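Local coordinates for protein arabinan-endo 1,5-alpha-l-arabinase (Bacillus subtilis, PDB 1UV4) that cleaves internal alpha-1,5-L-arabinofuranosyl linkages of linear and branched arabinan, contributing to plant cell-wall degradation, at residues W74-Y88 with I132-L146. Numbering follows the deposited sequence.
Sequences WAPDIQYYNGKYWLY and IDPELTFDKDGNPWL. With CA (calcium ion), chain D.
Asp77 and Glu135 meet at a calcium ion, to which Asp77 OD1 binds at 2.3 Å and Glu135 OE1 at 2.4 Å. The two oxygens approach closely because they share the metal. Four waters and Asp257 also bind it. CG anti to the backbone N (chi1 -174°) carries the Asp77 carboxylate toward 135-138, where OD1 takes the calcium and OD2 accepts from Leu136 N over 2.9 Å in a nearly straight bond, met from above the carboxylate plane. Glu135 OE2 is held from elsewhere by Leu189 N and Thr188 OG1. One water donates to both Ala75 O and Pro134 O, joining strand 74-81 to the loop residue that precedes strand 135-138.

The other main contacts are apolar. Leu146 CD1 sits over one face of the Tyr88 ring, 4.0 Å from its centroid, a CH-pi contact, while Leu136 CD2 touches that ring's edge and also meets Gln79 CB at 3.7 Å. Phe138 CE1 lies over a face of Tyr81, 3.5 Å from Tyr81 CD1, with the ring planes at 46°.

Strands 74-81 and 135-138, whose axes come within 6.6 Å and run 30° from parallel, begin successive antiparallel sheets: this is blade-to-blade packing in the GH43 five-bladed beta-propeller, with calcium near its centre.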
# COMPACT_ATOMS: atom_id res chain seq x y z
N TRP A 74 -8.46 1.10 -5.86
CA TRP A 74 -7.00 0.95 -5.91
C TRP A 74 -6.36 0.65 -4.57
O TRP A 74 -6.78 1.12 -3.52
CB TRP A 74 -6.27 2.23 -6.43
CG TRP A 74 -6.78 2.88 -7.65
CD1 TRP A 74 -7.69 2.42 -8.56
CD2 TRP A 74 -6.44 4.19 -8.08
NE1 TRP A 74 -7.92 3.36 -9.54
CE2 TRP A 74 -7.16 4.46 -9.26
CE3 TRP A 74 -5.58 5.18 -7.58
CZ2 TRP A 74 -7.04 5.66 -9.95
CZ3 TRP A 74 -5.47 6.37 -8.30
CH2 TRP A 74 -6.19 6.58 -9.44
N ALA A 75 -5.28 -0.11 -4.63
CA ALA A 75 -4.30 -0.18 -3.56
C ALA A 75 -4.89 -0.55 -2.20
O ALA A 75 -4.82 0.17 -1.23
CB ALA A 75 -3.50 1.12 -3.52
N PRO A 76 -5.51 -1.73 -2.16
CA PRO A 76 -6.09 -2.23 -0.92
C PRO A 76 -5.02 -2.51 0.13
O PRO A 76 -3.87 -2.78 -0.17
CB PRO A 76 -6.82 -3.47 -1.37
CG PRO A 76 -6.01 -3.96 -2.45
CD PRO A 76 -5.61 -2.71 -3.26
N ASP A 77 -5.48 -2.49 1.37
CA ASP A 77 -4.63 -2.82 2.48
C ASP A 77 -5.46 -3.55 3.51
O ASP A 77 -6.56 -3.13 3.76
CB ASP A 77 -3.97 -1.57 3.05
CG ASP A 77 -3.00 -1.91 4.10
OD1 ASP A 77 -1.87 -2.43 3.76
OD2 ASP A 77 -3.23 -1.78 5.35
N ILE A 78 -4.92 -4.63 4.07
CA ILE A 78 -5.73 -5.47 4.97
C ILE A 78 -4.94 -5.91 6.18
O ILE A 78 -3.74 -6.19 6.10
CB ILE A 78 -6.28 -6.66 4.18
CG1 ILE A 78 -7.38 -7.38 4.98
CG2 ILE A 78 -5.20 -7.60 3.74
CD1 ILE A 78 -8.17 -8.37 4.16
N GLN A 79 -5.63 -5.97 7.30
CA GLN A 79 -5.11 -6.55 8.53
C GLN A 79 -6.24 -7.17 9.30
O GLN A 79 -7.37 -6.73 9.22
CB GLN A 79 -4.56 -5.48 9.46
CG GLN A 79 -3.29 -4.79 9.03
CD GLN A 79 -2.01 -5.63 9.18
OE1 GLN A 79 -1.09 -5.49 8.37
NE2 GLN A 79 -1.97 -6.50 10.15
N TYR A 80 -5.93 -8.16 10.11
CA TYR A 80 -6.86 -8.67 11.11
C TYR A 80 -6.51 -8.03 12.48
O TYR A 80 -5.40 -8.14 12.93
CB TYR A 80 -6.81 -10.21 11.18
CG TYR A 80 -7.91 -10.84 11.99
CD1 TYR A 80 -9.14 -11.18 11.42
CD2 TYR A 80 -7.72 -11.11 13.31
CE1 TYR A 80 -10.15 -11.77 12.17
CE2 TYR A 80 -8.71 -11.71 14.08
CZ TYR A 80 -9.93 -12.03 13.51
OH TYR A 80 -10.89 -12.65 14.33
N TYR A 81 -7.46 -7.36 13.13
CA TYR A 81 -7.19 -6.65 14.39
C TYR A 81 -8.47 -6.59 15.17
O TYR A 81 -9.51 -6.29 14.57
CB TYR A 81 -6.70 -5.22 14.08
CG TYR A 81 -6.65 -4.29 15.25
CD1 TYR A 81 -5.77 -4.50 16.30
CD2 TYR A 81 -7.48 -3.16 15.32
CE1 TYR A 81 -5.72 -3.63 17.41
CE2 TYR A 81 -7.45 -2.29 16.38
CZ TYR A 81 -6.57 -2.50 17.43
OH TYR A 81 -6.52 -1.65 18.51
N ASN A 82 -8.39 -6.90 16.46
CA ASN A 82 -9.54 -6.75 17.38
C ASN A 82 -10.80 -7.56 16.93
O ASN A 82 -11.93 -7.06 16.93
CB ASN A 82 -9.81 -5.23 17.52
CG ASN A 82 -10.72 -4.93 18.64
OD1 ASN A 82 -10.59 -5.50 19.72
ND2 ASN A 82 -11.67 -4.04 18.40
N GLY A 83 -10.54 -8.76 16.42
CA GLY A 83 -11.56 -9.68 15.90
C GLY A 83 -12.16 -9.50 14.50
O GLY A 83 -13.13 -10.16 14.15
N LYS A 84 -11.60 -8.63 13.67
CA LYS A 84 -12.14 -8.37 12.33
C LYS A 84 -11.02 -8.10 11.36
O LYS A 84 -9.97 -7.67 11.75
CB LYS A 84 -13.03 -7.12 12.30
CG LYS A 84 -14.36 -7.32 12.98
CD LYS A 84 -15.23 -6.09 12.84
CE LYS A 84 -16.53 -6.24 13.61
NZ LYS A 84 -17.00 -4.90 14.04
N TYR A 85 -11.28 -8.39 10.09
CA TYR A 85 -10.47 -7.88 9.00
C TYR A 85 -10.88 -6.47 8.68
O TYR A 85 -12.08 -6.17 8.62
CB TYR A 85 -10.69 -8.74 7.75
CG TYR A 85 -10.25 -10.16 7.86
CD1 TYR A 85 -8.91 -10.50 7.79
CD2 TYR A 85 -11.18 -11.19 7.97
CE1 TYR A 85 -8.50 -11.79 7.86
CE2 TYR A 85 -10.77 -12.51 8.07
CZ TYR A 85 -9.42 -12.81 7.99
OH TYR A 85 -8.97 -14.11 8.06
N TRP A 86 -9.90 -5.61 8.48
CA TRP A 86 -10.09 -4.21 8.09
C TRP A 86 -9.42 -4.02 6.75
O TRP A 86 -8.21 -4.24 6.60
CB TRP A 86 -9.51 -3.28 9.14
CG TRP A 86 -10.01 -3.59 10.50
CD1 TRP A 86 -9.45 -4.42 11.42
CD2 TRP A 86 -11.21 -3.11 11.06
NE1 TRP A 86 -10.23 -4.45 12.55
CE2 TRP A 86 -11.34 -3.67 12.35
CE3 TRP A 86 -12.22 -2.26 10.60
CZ2 TRP A 86 -12.41 -3.37 13.17
CZ3 TRP A 86 -13.29 -1.99 11.39
CH2 TRP A 86 -13.37 -2.53 12.68
N LEU A 87 -10.21 -3.56 5.80
CA LEU A 87 -9.83 -3.39 4.43
C LEU A 87 -9.91 -1.91 4.07
O LEU A 87 -11.03 -1.38 3.99
CB LEU A 87 -10.78 -4.23 3.51
CG LEU A 87 -10.57 -4.08 1.99
CD1 LEU A 87 -9.16 -4.50 1.62
CD2 LEU A 87 -11.58 -4.90 1.19
N TYR A 88 -8.76 -1.24 3.99
CA TYR A 88 -8.71 0.14 3.53
C TYR A 88 -8.49 0.08 2.00
O TYR A 88 -7.80 -0.81 1.49
CB TYR A 88 -7.60 0.93 4.21
CG TYR A 88 -7.84 1.17 5.68
CD1 TYR A 88 -7.49 0.23 6.64
CD2 TYR A 88 -8.44 2.32 6.14
CE1 TYR A 88 -7.73 0.43 7.98
CE2 TYR A 88 -8.65 2.53 7.49
CZ TYR A 88 -8.34 1.58 8.40
OH TYR A 88 -8.56 1.80 9.71
N ILE A 132 -4.86 8.38 -1.36
CA ILE A 132 -4.81 7.03 -1.86
C ILE A 132 -3.67 6.25 -1.19
O ILE A 132 -2.84 6.79 -0.47
CB ILE A 132 -4.67 6.99 -3.41
CG1 ILE A 132 -3.28 7.42 -3.87
CG2 ILE A 132 -5.74 7.82 -4.08
CD1 ILE A 132 -3.00 7.19 -5.31
N ASP A 133 -3.65 4.97 -1.47
CA ASP A 133 -2.58 4.07 -1.05
C ASP A 133 -2.48 3.90 0.48
O ASP A 133 -1.42 4.10 1.08
CB ASP A 133 -1.20 4.44 -1.59
CG ASP A 133 -1.13 4.42 -3.08
OD1 ASP A 133 -2.06 3.97 -3.81
OD2 ASP A 133 -0.10 4.88 -3.63
N PRO A 134 -3.60 3.52 1.12
CA PRO A 134 -3.59 3.37 2.59
C PRO A 134 -2.73 2.25 3.12
O PRO A 134 -2.57 1.23 2.46
CB PRO A 134 -5.04 3.04 2.91
CG PRO A 134 -5.61 2.44 1.62
CD PRO A 134 -4.91 3.16 0.54
N GLU A 135 -2.25 2.43 4.34
CA GLU A 135 -1.50 1.44 5.06
C GLU A 135 -1.88 1.51 6.53
O GLU A 135 -1.62 2.51 7.18
CB GLU A 135 0.00 1.74 4.89
CG GLU A 135 0.94 1.15 5.91
CD GLU A 135 1.12 -0.35 5.82
OE1 GLU A 135 0.28 -1.03 5.17
OE2 GLU A 135 2.11 -0.89 6.40
N LEU A 136 -2.42 0.44 7.05
CA LEU A 136 -2.71 0.31 8.48
C LEU A 136 -1.45 -0.23 9.15
O LEU A 136 -0.84 -1.22 8.72
CB LEU A 136 -3.89 -0.67 8.69
CG LEU A 136 -4.25 -0.94 10.15
CD1 LEU A 136 -4.70 0.30 10.91
CD2 LEU A 136 -5.37 -1.99 10.21
N THR A 137 -1.05 0.44 10.22
CA THR A 137 0.07 -0.02 11.00
C THR A 137 -0.26 0.11 12.49
O THR A 137 -1.29 0.65 12.86
CB THR A 137 1.34 0.74 10.59
OG1 THR A 137 2.49 0.17 11.23
CG2 THR A 137 1.31 2.17 11.01
N PHE A 138 0.61 -0.45 13.28
CA PHE A 138 0.45 -0.46 14.74
C PHE A 138 1.69 0.05 15.40
O PHE A 138 2.82 -0.30 15.01
CB PHE A 138 0.07 -1.85 15.24
CG PHE A 138 -1.18 -2.35 14.61
CD1 PHE A 138 -2.42 -2.04 15.14
CD2 PHE A 138 -1.11 -3.05 13.41
CE1 PHE A 138 -3.57 -2.47 14.52
CE2 PHE A 138 -2.26 -3.45 12.81
CZ PHE A 138 -3.47 -3.16 13.34
N ASP A 139 1.49 0.89 16.41
CA ASP A 139 2.63 1.47 17.10
C ASP A 139 3.14 0.53 18.19
O ASP A 139 2.67 -0.62 18.33
CB ASP A 139 2.29 2.89 17.62
CG ASP A 139 1.21 2.90 18.70
OD1 ASP A 139 0.99 1.89 19.40
OD2 ASP A 139 0.54 3.92 18.97
N LYS A 140 4.16 0.95 18.93
CA LYS A 140 4.74 0.09 19.94
C LYS A 140 3.79 -0.37 21.04
O LYS A 140 4.04 -1.38 21.72
CB LYS A 140 5.97 0.76 20.58
CG LYS A 140 5.66 1.89 21.48
CD LYS A 140 6.84 2.26 22.37
CE LYS A 140 6.83 1.50 23.72
NZ LYS A 140 5.74 1.86 24.77
N ASP A 141 2.70 0.37 21.24
CA ASP A 141 1.63 -0.01 22.17
C ASP A 141 0.51 -0.77 21.50
O ASP A 141 -0.51 -0.99 22.12
CB ASP A 141 1.02 1.23 22.81
CG ASP A 141 2.02 2.06 23.52
OD1 ASP A 141 2.91 1.47 24.15
OD2 ASP A 141 1.99 3.32 23.46
N GLY A 142 0.73 -1.23 20.28
CA GLY A 142 -0.26 -1.97 19.55
C GLY A 142 -1.45 -1.22 19.04
O GLY A 142 -2.40 -1.82 18.57
N ASN A 143 -1.39 0.10 19.07
CA ASN A 143 -2.51 0.92 18.64
C ASN A 143 -2.40 1.39 17.19
O ASN A 143 -1.31 1.62 16.68
CB ASN A 143 -2.65 2.08 19.57
CG ASN A 143 -2.97 1.64 20.99
OD1 ASN A 143 -3.72 0.66 21.24
ND2 ASN A 143 -2.41 2.35 21.94
N PRO A 144 -3.53 1.47 16.50
CA PRO A 144 -3.55 1.70 15.06
C PRO A 144 -3.26 3.13 14.59
O PRO A 144 -3.75 4.10 15.18
CB PRO A 144 -4.97 1.28 14.68
CG PRO A 144 -5.82 1.63 15.88
CD PRO A 144 -4.91 1.29 17.03
N TRP A 145 -2.58 3.21 13.45
CA TRP A 145 -2.28 4.43 12.73
C TRP A 145 -2.44 4.11 11.24
O TRP A 145 -2.33 2.97 10.80
CB TRP A 145 -0.83 4.86 12.97
CG TRP A 145 -0.49 5.34 14.33
CD1 TRP A 145 -0.43 4.62 15.46
CD2 TRP A 145 -0.09 6.68 14.68
NE1 TRP A 145 -0.04 5.41 16.52
CE2 TRP A 145 0.19 6.68 16.05
CE3 TRP A 145 0.07 7.88 13.95
CZ2 TRP A 145 0.58 7.84 16.74
CZ3 TRP A 145 0.51 9.00 14.62
CH2 TRP A 145 0.73 8.98 16.01
N LEU A 146 -2.65 5.16 10.47
CA LEU A 146 -2.82 5.02 9.00
C LEU A 146 -1.83 5.92 8.27
O LEU A 146 -1.78 7.13 8.51
CB LEU A 146 -4.23 5.41 8.57
CG LEU A 146 -4.58 5.16 7.08
CD1 LEU A 146 -4.85 3.71 6.84
CD2 LEU A 146 -5.78 6.08 6.68
CA CA D . -0.09 -3.40 4.82
O HOH W 1 -2.17 0.60 -0.21
O HOH W 2 -1.44 -2.99 6.81
O HOH W 3 -1.39 -5.33 4.87
O HOH W 4 0.48 -5.87 5.86
O HOH W 5 1.74 -3.53 6.28